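Local coordinates for protein beta-hydroxyacid dehydrogenase, 3-hydroxyisobutyrate dehydrogenase (Saccharomonospora xinjiangensis XJ-54, PDB 6GRL) that is an S-selective imine reductase, active in reductive amination and probably using NADPH as its hydride donor, at residues 22-27 with 71-76; 80-85 with 108-113; 103-108 with 128-133. All blocks are in the same frame, centred on the assembly; numbering follows the deposited sequence.

From the N terminus, the chain lays down strand 23-26, and contact 1 closes the first loop when helix 70-74 comes back to pack on it, in series before the other two. Strand 79-82 then follows beside strand 23-26, where contacts 1 and 2 meet through probable backbone hydrogen bonds of Val81 with Thr24 and Leu26. Contact 2 closes the next loop, joining the end of strand 79-82 to the turn after strand 105-108. Contact 3 opens before contact 2 has closed, so these two cross, sharing Asn108, and it pairs strand 105-108 with strand 130-137. Together these complete a run of four parallel strands in the Rossmann-type domain. Lys104 NZ also reaches Val74 O, linking contacts 1 and 3.

Contact 1: 22-27 with 71-76; sequences PVTVLG and DEAVEA
The hydroxyl of Thr24 donates a hydrogen bond to the backbone carbonyl of Ala73, OG1 to O 2.7 Å, and this is the polar link between strand 23-26 and helix 70-74. The donor stands well above the carbonyl plane, at a C=O...OG1 angle of 140°, while Ala76 N reaches the same oxygen from the opposite face at 3.2 Å, so Ala73 O is gripped from two sides. With chi1 at -71°, OG1 lies anti to the carbonyl carbon of Thr24 and CG2 anti to its N, which turns the methyl over Ala73: CG2 to CB is 3.7 Å. Leu26, two residues along on the same side of the strand, brings CD2 to 3.6 Å from Ala73 CB, and the small alanine methyl is thus met by both strand side chains. The other leucine branch, CD1, meets Val74 CG1 at 4.2 Å. A valine in place of Thr24 would probably leave Ala73 O without its strand-side donor and Ser77 OG without this partner. Further out, Ser77 OG is a second hydrogen-bonding partner of Thr24 OG1, and Arg45 NH2 binds Ala76 O. Trp49 of strand 46-49 touches both Leu26 and Ala73. Val23 and Val25 face away, toward helix 30-41, so helices pack on both faces of the strand. This layering is that of a Rossmann-type dinucleotide-binding domain, whose first strand here runs into Gly27, probably the first glycine of a GxGxxG turn.

Contact 2: 80-85 with 108-113; sequences VVVCLL and NLTSGS
At the C-terminal ends of two adjacent parallel strands of the Rossmann-type sheet, Val82 and Asn108 form a parallel bridge, after which both chains leave the sheet as loops. Leu109 N donates to Val82 O at 2.8 Å. Beyond this bond the side chain of Thr110 takes over from the backbone: Leu84 N donates to Thr110 OG1 at 3.0 Å, with a nearly straight N-H...O angle of 177°. OG1 is placed for this by a chi1 of -50°, which sets it anti to its own carbonyl carbon and leaves CG2 against Leu84 O, 3.3 Å away. The same hydroxyl donates a hydrogen bond to Asn108 OD1, which also accepts from Thr110 N at 3.0 Å and so closes an Asx turn. These two donors approach the amide oxygen differently, OG1 nearly end-on and N from above the amide plane. In the conformer described, the turn ties Asn108 to Thr110, and the threonine hydroxyl, accepting from one segment and donating within the other, carries the link across. On the other side of the sheet Val81 CG1 packs on Leu109 CD1 at 3.7 Å, the two side chains crossing at a slant. Helix 30-41 covers this side, with Ile35 on Leu109, whereas Val90 of helix 87-95 covers Val82 and Thr110. Farther along, where Ser111 is exposed, a water joins the diverging loops: it donates to Leu84 O at 3.1 Å and accepts from Ser111 N at 2.9 Å.

Contact 3: 103-108 with 128-133; sequences GKVLVN and GAEYLD
The phenol ring of Tyr131 and the amide of Asn108 are turned 60° apart. Asn108 ND2 donates to Tyr131 OH at 3.1 Å, while OD1 is held by Thr110, and the hydroxyl oxygen lies close to the amide plane. Tyr131 CG stands anti to the backbone N (chi1 -180°), which lays the ring along the strand so that CE1 passes 3.7 Å from Asn108 CB and OH arrives beside Asp133. There the phenol donates to Asp133 OD2 at 2.6 Å, using the anti lone pair of that oxygen. Asp133 runs alongside Asn108 and points the same way, but its carboxylate is at right angles to the amide. Outside the pair, Asn120 of helix 114-126 also bonds to Tyr131 OH, and Lys135 forms a salt bridge with Asp133 OD1, so the buried phenol and carboxylate belong to a wider polar network. Leu106, on the same face, sets CG 4.0 Å from Ala129 CB, with Ala124 of the helix above it.

These strands are the two arms of a beta-alpha-beta unit: 105-108 and 130-133 run parallel, 16° apart, joined by helix 114-126. The backbone bonds of the parallel ladder run alternately to and from Leu106: its N to Glu130 O at 2.8 Å, and Leu132 N to its O at 2.9 Å. On the opposite face, toward helix 156-166, Val107 CG2 packs on Leu132 CB, and Glu130 reaches over Val105 to bring OE1 to 3.4 Å from CG2. A water donates to both Lys104 O and Gly128 O. At the start of the pairing Gly103 N bonds to Gly128 O, and Gly128 is the C-prime residue of the Schellman motif ending helix 114-126.

Contact 1: 22-27 with 71-76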
ATOM      1  N   PRO A  22       0.368  27.087  -5.118  1.00 12.12           N
ATOM      2  CA  PRO A  22      -0.091  26.532  -6.397  1.00 10.35           C
ATOM      3  C   PRO A  22       0.300  25.068  -6.524  1.00 10.20           C
ATOM      4  O   PRO A  22       1.361  24.648  -6.058  1.00 10.35           O
ATOM      5  CB  PRO A  22       0.623  27.399  -7.441  1.00 10.42           C
ATOM      6  CG  PRO A  22       0.937  28.675  -6.718  1.00 11.99           C
ATOM      7  CD  PRO A  22       1.228  28.269  -5.303  1.00 13.06           C
ATOM      8  N   VAL A  23      -0.574  24.286  -7.152  1.00 10.14           N
ATOM      9  CA  VAL A  23      -0.376  22.848  -7.312  0.80  8.62           C
ATOM     10  C   VAL A  23      -0.713  22.463  -8.745  1.00  8.06           C
ATOM     11  O   VAL A  23      -1.685  22.966  -9.320  1.00 10.25           O
ATOM     12  CB  VAL A  23      -1.241  22.043  -6.314  0.80 11.48           C
ATOM     13  CG1 VAL A  23      -1.094  20.548  -6.552  0.80 13.81           C
ATOM     14  CG2 VAL A  23      -0.876  22.393  -4.878  0.80 12.40           C
ATOM     15  N   THR A  24       0.088  21.573  -9.322  1.00  7.84           N
ATOM     16  CA  THR A  24      -0.189  20.983 -10.623  1.00  7.45           C
ATOM     17  C   THR A  24      -0.508  19.507 -10.428  1.00  7.19           C
ATOM     18  O   THR A  24       0.206  18.811  -9.698  1.00  8.04           O
ATOM     19  CB  THR A  24       0.999  21.147 -11.572  1.00  8.63           C
ATOM     20  OG1 THR A  24       1.122  22.522 -11.951  1.00  9.95           O
ATOM     21  CG2 THR A  24       0.814  20.292 -12.824  1.00  6.98           C
ATOM     22  N   VAL A  25      -1.582  19.039 -11.059  1.00  7.49           N
ATOM     23  CA  VAL A  25      -1.967  17.631 -11.027  1.00  6.96           C
ATOM     24  C   VAL A  25      -1.891  17.091 -12.448  1.00  6.02           C
ATOM     25  O   VAL A  25      -2.585  17.587 -13.344  1.00  8.17           O
ATOM     26  CB  VAL A  25      -3.372  17.426 -10.442  1.00  8.44           C
ATOM     27  CG1 VAL A  25      -3.742  15.949 -10.465  1.00 11.11           C
ATOM     28  CG2 VAL A  25      -3.440  17.970  -9.025  1.00  9.82           C
ATOM     29  N   LEU A  26      -1.051  16.077 -12.651  1.00  8.78           N
ATOM     30  CA  LEU A  26      -0.940  15.387 -13.932  1.00  8.76           C
ATOM     31  C   LEU A  26      -1.706  14.074 -13.838  1.00  7.99           C
ATOM     32  O   LEU A  26      -1.314  13.171 -13.091  1.00  8.73           O
ATOM     33  CB  LEU A  26       0.521  15.132 -14.294  1.00  8.43           C
ATOM     34  CG  LEU A  26       1.441  16.345 -14.394  1.00  7.95           C
ATOM     35  CD1 LEU A  26       2.853  15.903 -14.737  1.00 10.67           C
ATOM     36  CD2 LEU A  26       0.914  17.325 -15.430  1.00  8.54           C
ATOM     37  N   GLY A  27      -2.790  13.967 -14.600  1.00  9.74           N
ATOM     38  CA  GLY A  27      -3.604  12.770 -14.597  1.00  9.01           C
ATOM     39  C   GLY A  27      -4.961  12.999 -13.968  1.00  9.34           C
ATOM     40  O   GLY A  27      -5.054  13.338 -12.785  1.00  9.19           O
ATOM     41  N   ASP A  71       4.251  20.148 -20.193  1.00 19.36           N
ATOM     42  CA  ASP A  71       5.167  21.269 -20.009  1.00 19.47           C
ATOM     43  C   ASP A  71       4.437  22.486 -19.458  1.00 15.43           C
ATOM     44  O   ASP A  71       4.868  23.091 -18.469  1.00 14.97           O
ATOM     45  CB  ASP A  71       5.851  21.610 -21.334  1.00 25.34           C
ATOM     46  CG  ASP A  71       7.149  20.857 -21.530  1.00 31.86           C
ATOM     47  OD1 ASP A  71       7.852  20.618 -20.528  1.00 32.28           O
ATOM     48  OD2 ASP A  71       7.469  20.508 -22.686  1.00 35.57           O
ATOM     49  N   GLU A  72       3.326  22.866 -20.095  1.00 15.96           N
ATOM     50  CA  GLU A  72       2.534  23.986 -19.600  1.00 16.24           C
ATOM     51  C   GLU A  72       2.034  23.733 -18.185  1.00 16.79           C
ATOM     52  O   GLU A  72       1.951  24.666 -17.379  1.00 15.08           O
ATOM     53  CB  GLU A  72       1.360  24.250 -20.545  1.00 20.17           C
ATOM     54  CG  GLU A  72       0.410  25.345 -20.089  1.00 21.76           C
ATOM     55  CD  GLU A  72      -0.776  25.512 -21.022  1.00 20.98           C
ATOM     56  OE1 GLU A  72      -0.795  24.858 -22.086  1.00 22.78           O
ATOM     57  OE2 GLU A  72      -1.691  26.293 -20.688  1.00 25.03           O
ATOM     58  N   ALA A  73       1.716  22.481 -17.859  1.00 13.24           N
ATOM     59  CA  ALA A  73       1.189  22.176 -16.534  1.00 11.32           C
ATOM     60  C   ALA A  73       2.259  22.342 -15.461  1.00  9.71           C
ATOM     61  O   ALA A  73       2.012  22.954 -14.416  1.00  9.43           O
ATOM     62  CB  ALA A  73       0.610  20.762 -16.514  1.00 11.25           C
ATOM     63  N   VAL A  74       3.461  21.809 -15.702  1.00 11.58           N
ATOM     64  CA  VAL A  74       4.501  21.883 -14.678  1.00 10.23           C
ATOM     65  C   VAL A  74       5.027  23.305 -14.535  1.00 12.54           C
ATOM     66  O   VAL A  74       5.506  23.689 -13.460  1.00 12.30           O
ATOM     67  CB  VAL A  74       5.639  20.886 -14.976  1.00 11.58           C
ATOM     68  CG1 VAL A  74       5.102  19.463 -15.041  1.00 13.03           C
ATOM     69  CG2 VAL A  74       6.370  21.257 -16.259  1.00 14.24           C
ATOM     70  N   GLU A  75       4.945  24.113 -15.594  1.00 12.26           N
ATOM     71  CA  GLU A  75       5.398  25.496 -15.509  1.00 13.04           C
ATOM     72  C   GLU A  75       4.506  26.355 -14.624  1.00 15.74           C
ATOM     73  O   GLU A  75       4.903  27.470 -14.268  1.00 17.29           O
ATOM     74  CB  GLU A  75       5.479  26.108 -16.909  1.00 15.77           C
ATOM     75  CG  GLU A  75       6.650  25.601 -17.729  1.00 18.56           C
ATOM     76  CD  GLU A  75       6.603  26.068 -19.171  1.00 24.22           C
ATOM     77  OE1 GLU A  75       5.595  26.686 -19.569  1.00 26.34           O
ATOM     78  OE2 GLU A  75       7.577  25.809 -19.909  1.00 28.32           O
ATOM     79  N   ALA A  76       3.326  25.865 -14.251  1.00 11.69           N
ATOM     80  CA  ALA A  76       2.382  26.673 -13.492  1.00 11.68           C
ATOM     81  C   ALA A  76       2.634  26.646 -11.990  1.00 16.22           C
ATOM     82  O   ALA A  76       2.166  27.550 -11.290  1.00 17.41           O
ATOM     83  CB  ALA A  76       0.953  26.203 -13.771  1.00 13.48           C
TER

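Contact 2: 80-85 with 108-113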
ATOM      1  N   VAL A  80       4.216  19.597  -7.950  1.00  6.70           N
ATOM      2  CA  VAL A  80       3.657  18.805  -9.045  1.00  7.38           C
ATOM      3  C   VAL A  80       3.282  17.433  -8.506  1.00  9.29           C
ATOM      4  O   VAL A  80       4.144  16.700  -8.005  1.00 10.16           O
ATOM      5  CB  VAL A  80       4.640  18.673 -10.219  1.00  9.55           C
ATOM      6  CG1 VAL A  80       4.033  17.824 -11.329  1.00  9.31           C
ATOM      7  CG2 VAL A  80       5.033  20.044 -10.745  1.00  9.91           C
ATOM      8  N   VAL A  81       2.005  17.078  -8.627  1.00  6.51           N
ATOM      9  CA  VAL A  81       1.482  15.793  -8.174  1.00  7.38           C
ATOM     10  C   VAL A  81       1.163  14.949  -9.400  1.00 11.62           C
ATOM     11  O   VAL A  81       0.450  15.402 -10.304  1.00 10.63           O
ATOM     12  CB  VAL A  81       0.237  15.974  -7.289  1.00  9.09           C
ATOM     13  CG1 VAL A  81      -0.279  14.623  -6.818  1.00 12.63           C
ATOM     14  CG2 VAL A  81       0.554  16.875  -6.110  1.00 12.16           C
ATOM     15  N   VAL A  82       1.689  13.726  -9.431  1.00  9.31           N
ATOM     16  CA  VAL A  82       1.524  12.813 -10.558  1.00  7.45           C
ATOM     17  C   VAL A  82       0.611  11.675 -10.124  1.00 10.67           C
ATOM     18  O   VAL A  82       0.949  10.911  -9.211  1.00 13.11           O
ATOM     19  CB  VAL A  82       2.876  12.273 -11.049  1.00 10.14           C
ATOM     20  CG1 VAL A  82       2.698  11.461 -12.328  1.00 10.84           C
ATOM     21  CG2 VAL A  82       3.860  13.413 -11.259  1.00 12.29           C
ATOM     22  N   CYS A  83      -0.550  11.557 -10.780  1.00  9.39           N
ATOM     23  CA  CYS A  83      -1.516  10.495 -10.490  0.67 12.21           C
ATOM     24  C   CYS A  83      -2.020   9.944 -11.827  1.00 10.57           C
ATOM     25  O   CYS A  83      -3.070  10.343 -12.335  1.00 12.33           O
ATOM     26  CB  CYS A  83      -2.660  11.009  -9.620  0.67 15.10           C
ATOM     27  SG  CYS A  83      -3.640   9.701  -8.860  0.67 17.30           S
ATOM     28  N   LEU A  84      -1.264   9.013 -12.391  1.00 12.33           N
ATOM     29  CA  LEU A  84      -1.579   8.419 -13.678  1.00 12.30           C
ATOM     30  C   LEU A  84      -1.962   6.951 -13.497  1.00 14.12           C
ATOM     31  O   LEU A  84      -2.147   6.467 -12.374  1.00 16.14           O
ATOM     32  CB  LEU A  84      -0.395   8.601 -14.629  1.00 12.36           C
ATOM     33  CG  LEU A  84      -0.092  10.062 -14.967  1.00 11.33           C
ATOM     34  CD1 LEU A  84       1.326  10.219 -15.485  1.00 15.58           C
ATOM     35  CD2 LEU A  84      -1.094  10.595 -15.983  1.00 11.69           C
ATOM     36  N   LEU A  85      -2.084   6.237 -14.617  1.00 13.79           N
ATOM     37  CA  LEU A  85      -2.582   4.867 -14.572  1.00 19.84           C
ATOM     38  C   LEU A  85      -1.560   3.925 -13.946  1.00 20.48           C
ATOM     39  O   LEU A  85      -1.875   3.190 -13.002  1.00 25.70           O
ATOM     40  CB  LEU A  85      -2.955   4.401 -15.979  1.00 22.00           C
ATOM     41  CG  LEU A  85      -3.514   2.981 -16.082  1.00 25.38           C
ATOM     42  CD1 LEU A  85      -4.771   2.843 -15.236  1.00 27.01           C
ATOM     43  CD2 LEU A  85      -3.795   2.619 -17.533  1.00 26.32           C
ATOM     44  N   ASN A 108       4.775  11.713  -6.580  1.00  8.03           N
ATOM     45  CA  ASN A 108       4.231  10.659  -7.427  0.58  9.19           C
ATOM     46  C   ASN A 108       3.320   9.772  -6.584  1.00 11.76           C
ATOM     47  O   ASN A 108       3.781   9.095  -5.659  1.00 14.13           O
ATOM     48  CB  ASN A 108       5.351   9.844  -8.070  0.58 10.80           C
ATOM     49  CG  ASN A 108       4.833   8.810  -9.054  0.58 11.99           C
ATOM     50  OD1 ASN A 108       3.668   8.843  -9.455  0.58  8.88           O
ATOM     51  ND2 ASN A 108       5.700   7.887  -9.449  0.58 14.72           N
ATOM     52  N   LEU A 109       2.026   9.784  -6.906  1.00  8.59           N
ATOM     53  CA  LEU A 109       1.035   8.955  -6.233  1.00  9.05           C
ATOM     54  C   LEU A 109       0.572   7.795  -7.105  1.00 11.21           C
ATOM     55  O   LEU A 109      -0.436   7.153  -6.789  1.00 15.32           O
ATOM     56  CB  LEU A 109      -0.164   9.804  -5.805  1.00 11.16           C
ATOM     57  CG  LEU A 109       0.145  11.020  -4.930  1.00 11.00           C
ATOM     58  CD1 LEU A 109      -1.130  11.777  -4.596  1.00 12.29           C
ATOM     59  CD2 LEU A 109       0.870  10.600  -3.661  1.00 15.00           C
ATOM     60  N   THR A 110       1.280   7.521  -8.195  1.00 11.80           N
ATOM     61  CA  THR A 110       0.910   6.452  -9.108  1.00 11.71           C
ATOM     62  C   THR A 110       1.429   5.112  -8.598  1.00 13.42           C
ATOM     63  O   THR A 110       2.501   5.028  -7.993  1.00 14.02           O
ATOM     64  CB  THR A 110       1.470   6.734 -10.504  1.00 12.63           C
ATOM     65  OG1 THR A 110       1.120   8.068 -10.898  1.00 11.54           O
ATOM     66  CG2 THR A 110       0.920   5.752 -11.524  1.00 14.35           C
ATOM     67  N   SER A 111       0.647   4.061  -8.840  1.00 14.51           N
ATOM     68  CA  SER A 111       1.075   2.716  -8.483  1.00 16.05           C
ATOM     69  C   SER A 111       2.386   2.371  -9.184  1.00 16.44           C
ATOM     70  O   SER A 111       2.711   2.911 -10.245  1.00 17.93           O
ATOM     71  CB  SER A 111      -0.003   1.697  -8.854  1.00 19.36           C
ATOM     72  OG  SER A 111      -0.172   1.623 -10.258  1.00 22.97           O
ATOM     73  N   GLY A 112       3.145   1.469  -8.576  1.00 18.50           N
ATOM     74  CA  GLY A 112       4.418   1.078  -9.146  1.00 18.19           C
ATOM     75  C   GLY A 112       5.256   0.323  -8.140  1.00 19.04           C
ATOM     76  O   GLY A 112       4.883   0.158  -6.975  1.00 17.86           O
ATOM     77  N   SER A 113       6.410  -0.122  -8.616  1.00 16.37           N
ATOM     78  CA  SER A 113       7.322  -0.958  -7.855  1.00 16.68           C
ATOM     79  C   SER A 113       8.294  -0.110  -7.046  1.00 16.28           C
ATOM     80  O   SER A 113       8.485   1.079  -7.324  1.00 15.24           O
ATOM     81  CB  SER A 113       8.095  -1.876  -8.800  1.00 17.76           C
ATOM     82  OG  SER A 113       9.065  -1.145  -9.530  1.00 17.37           O
TER
HETATM   83  O   HOH W   1      -1.962   4.375 -10.122  1.00 18.61           O

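Contact 3: 103-108 with 128-133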
ATOM      1  N   GLY A 103      14.238  23.054  -8.690  1.00 10.41           N
ATOM      2  CA  GLY A 103      13.566  23.709  -7.590  1.00 10.04           C
ATOM      3  C   GLY A 103      12.142  23.264  -7.353  1.00  9.99           C
ATOM      4  O   GLY A 103      11.505  23.762  -6.416  1.00 12.71           O
ATOM      5  N   LYS A 104      11.620  22.349  -8.162  1.00  8.48           N
ATOM      6  CA  LYS A 104      10.264  21.859  -7.985  1.00  7.58           C
ATOM      7  C   LYS A 104      10.247  20.656  -7.044  1.00  9.24           C
ATOM      8  O   LYS A 104      11.280  20.075  -6.704  1.00 10.11           O
ATOM      9  CB  LYS A 104       9.645  21.488  -9.335  1.00  9.13           C
ATOM     10  CG  LYS A 104       9.448  22.669 -10.275  1.00  8.73           C
ATOM     11  CD  LYS A 104       8.664  22.259 -11.513  1.00 11.68           C
ATOM     12  CE  LYS A 104       8.659  23.355 -12.568  1.00 12.47           C
ATOM     13  NZ  LYS A 104       7.835  24.534 -12.173  1.00 10.95           N
ATOM     14  N   VAL A 105       9.042  20.292  -6.615  1.00  7.92           N
ATOM     15  CA  VAL A 105       8.807  19.118  -5.786  1.00 10.73           C
ATOM     16  C   VAL A 105       7.838  18.226  -6.545  1.00  7.76           C
ATOM     17  O   VAL A 105       6.720  18.648  -6.860  1.00  9.75           O
ATOM     18  CB  VAL A 105       8.247  19.494  -4.406  1.00 12.79           C
ATOM     19  CG1 VAL A 105       7.882  18.242  -3.621  1.00 15.80           C
ATOM     20  CG2 VAL A 105       9.246  20.350  -3.637  1.00 14.04           C
ATOM     21  N   LEU A 106       8.271  17.007  -6.855  1.00  7.82           N
ATOM     22  CA  LEU A 106       7.452  16.049  -7.587  1.00 10.65           C
ATOM     23  C   LEU A 106       6.929  15.007  -6.608  1.00 10.14           C
ATOM     24  O   LEU A 106       7.716  14.317  -5.953  1.00 10.93           O
ATOM     25  CB  LEU A 106       8.253  15.379  -8.704  1.00 12.29           C
ATOM     26  CG  LEU A 106       9.048  16.282  -9.650  1.00 17.86           C
ATOM     27  CD1 LEU A 106       9.686  15.453 -10.756  1.00 18.09           C
ATOM     28  CD2 LEU A 106       8.171  17.380 -10.231  1.00 19.28           C
ATOM     29  N   VAL A 107       5.609  14.901  -6.505  1.00  7.81           N
ATOM     30  CA  VAL A 107       4.957  13.937  -5.628  1.00  8.17           C
ATOM     31  C   VAL A 107       4.241  12.929  -6.516  1.00  9.80           C
ATOM     32  O   VAL A 107       3.215  13.244  -7.130  1.00 10.50           O
ATOM     33  CB  VAL A 107       3.984  14.614  -4.655  1.00  7.93           C
ATOM     34  CG1 VAL A 107       3.321  13.574  -3.760  1.00 10.92           C
ATOM     35  CG2 VAL A 107       4.714  15.647  -3.817  1.00 10.98           C
ATOM     36  N   ASN A 108       4.775  11.713  -6.580  1.00  8.03           N
ATOM     37  CA  ASN A 108       4.231  10.659  -7.427  0.58  9.19           C
ATOM     38  C   ASN A 108       3.320   9.772  -6.584  1.00 11.76           C
ATOM     39  O   ASN A 108       3.781   9.095  -5.659  1.00 14.13           O
ATOM     40  CB  ASN A 108       5.351   9.844  -8.070  0.58 10.80           C
ATOM     41  CG  ASN A 108       4.833   8.810  -9.054  0.58 11.99           C
ATOM     42  OD1 ASN A 108       3.668   8.843  -9.455  0.58  8.88           O
ATOM     43  ND2 ASN A 108       5.700   7.887  -9.449  0.58 14.72           N
ATOM     44  N   GLY A 128      17.238  18.458 -10.707  1.00  9.37           N
ATOM     45  CA  GLY A 128      17.186  19.461  -9.664  1.00 11.16           C
ATOM     46  C   GLY A 128      15.881  19.531  -8.910  1.00  9.06           C
ATOM     47  O   GLY A 128      15.613  20.540  -8.252  1.00  9.95           O
ATOM     48  N   ALA A 129      15.057  18.492  -8.987  1.00  8.99           N
ATOM     49  CA  ALA A 129      13.777  18.457  -8.301  1.00  8.05           C
ATOM     50  C   ALA A 129      13.835  17.483  -7.133  1.00  8.03           C
ATOM     51  O   ALA A 129      14.533  16.466  -7.183  1.00 11.98           O
ATOM     52  CB  ALA A 129      12.648  18.050  -9.255  1.00  9.93           C
ATOM     53  N   GLU A 130      13.103  17.815  -6.072  1.00 10.36           N
ATOM     54  CA  GLU A 130      12.885  16.883  -4.979  1.00  9.71           C
ATOM     55  C   GLU A 130      11.771  15.908  -5.350  1.00  9.55           C
ATOM     56  O   GLU A 130      10.910  16.198  -6.185  1.00 10.99           O
ATOM     57  CB  GLU A 130      12.537  17.631  -3.694  1.00 12.39           C
ATOM     58  CG  GLU A 130      13.725  18.321  -3.043  1.00 17.15           C
ATOM     59  CD  GLU A 130      13.314  19.271  -1.936  1.00 27.73           C
ATOM     60  OE1 GLU A 130      12.138  19.687  -1.915  1.00 32.63           O
ATOM     61  OE2 GLU A 130      14.167  19.595  -1.084  1.00 34.73           O
ATOM     62  N   TYR A 131      11.797  14.733  -4.725  1.00  9.10           N
ATOM     63  CA  TYR A 131      10.881  13.666  -5.103  1.00  9.03           C
ATOM     64  C   TYR A 131      10.315  12.987  -3.868  1.00 10.62           C
ATOM     65  O   TYR A 131      11.060  12.624  -2.953  1.00 12.52           O
ATOM     66  CB  TYR A 131      11.576  12.631  -5.993  1.00 10.61           C
ATOM     67  CG  TYR A 131      10.674  11.498  -6.427  1.00  8.63           C
ATOM     68  CD1 TYR A 131       9.786  11.658  -7.485  1.00  8.71           C
ATOM     69  CD2 TYR A 131      10.708  10.270  -5.777  1.00 11.06           C
ATOM     70  CE1 TYR A 131       8.958  10.627  -7.882  1.00 10.85           C
ATOM     71  CE2 TYR A 131       9.884   9.232  -6.169  1.00 12.79           C
ATOM     72  CZ  TYR A 131       9.010   9.418  -7.220  1.00 11.03           C
ATOM     73  OH  TYR A 131       8.191   8.389  -7.615  1.00 11.19           O
ATOM     74  N   LEU A 132       8.996  12.817  -3.852  1.00  9.30           N
ATOM     75  CA  LEU A 132       8.317  12.011  -2.849  1.00  8.37           C
ATOM     76  C   LEU A 132       7.463  10.980  -3.567  1.00  9.16           C
ATOM     77  O   LEU A 132       6.753  11.313  -4.523  1.00  9.67           O
ATOM     78  CB  LEU A 132       7.445  12.869  -1.924  1.00 10.84           C
ATOM     79  CG  LEU A 132       8.161  13.775  -0.924  1.00 14.04           C
ATOM     80  CD1 LEU A 132       7.170  14.731  -0.278  1.00 15.79           C
ATOM     81  CD2 LEU A 132       8.877  12.949   0.133  1.00 15.17           C
ATOM     82  N   ASP A 133       7.542   9.733  -3.120  1.00  9.36           N
ATOM     83  CA  ASP A 133       6.696   8.672  -3.643  1.00 11.50           C
ATOM     84  C   ASP A 133       5.580   8.396  -2.648  1.00 11.24           C
ATOM     85  O   ASP A 133       5.839   8.220  -1.452  1.00 13.89           O
ATOM     86  CB  ASP A 133       7.498   7.400  -3.910  1.00 13.28           C
ATOM     87  CG  ASP A 133       6.803   6.478  -4.888  1.00 11.62           C
ATOM     88  OD1 ASP A 133       6.208   5.471  -4.447  1.00 14.21           O
ATOM     89  OD2 ASP A 133       6.837   6.773  -6.100  1.00 13.10           O
TER
HETATM   90  O   HOH W   2      13.747  21.053  -5.625  1.00 22.65           O
HETATM   91  O   HOH W   3      12.495  21.546  -3.878  1.00 29.58           O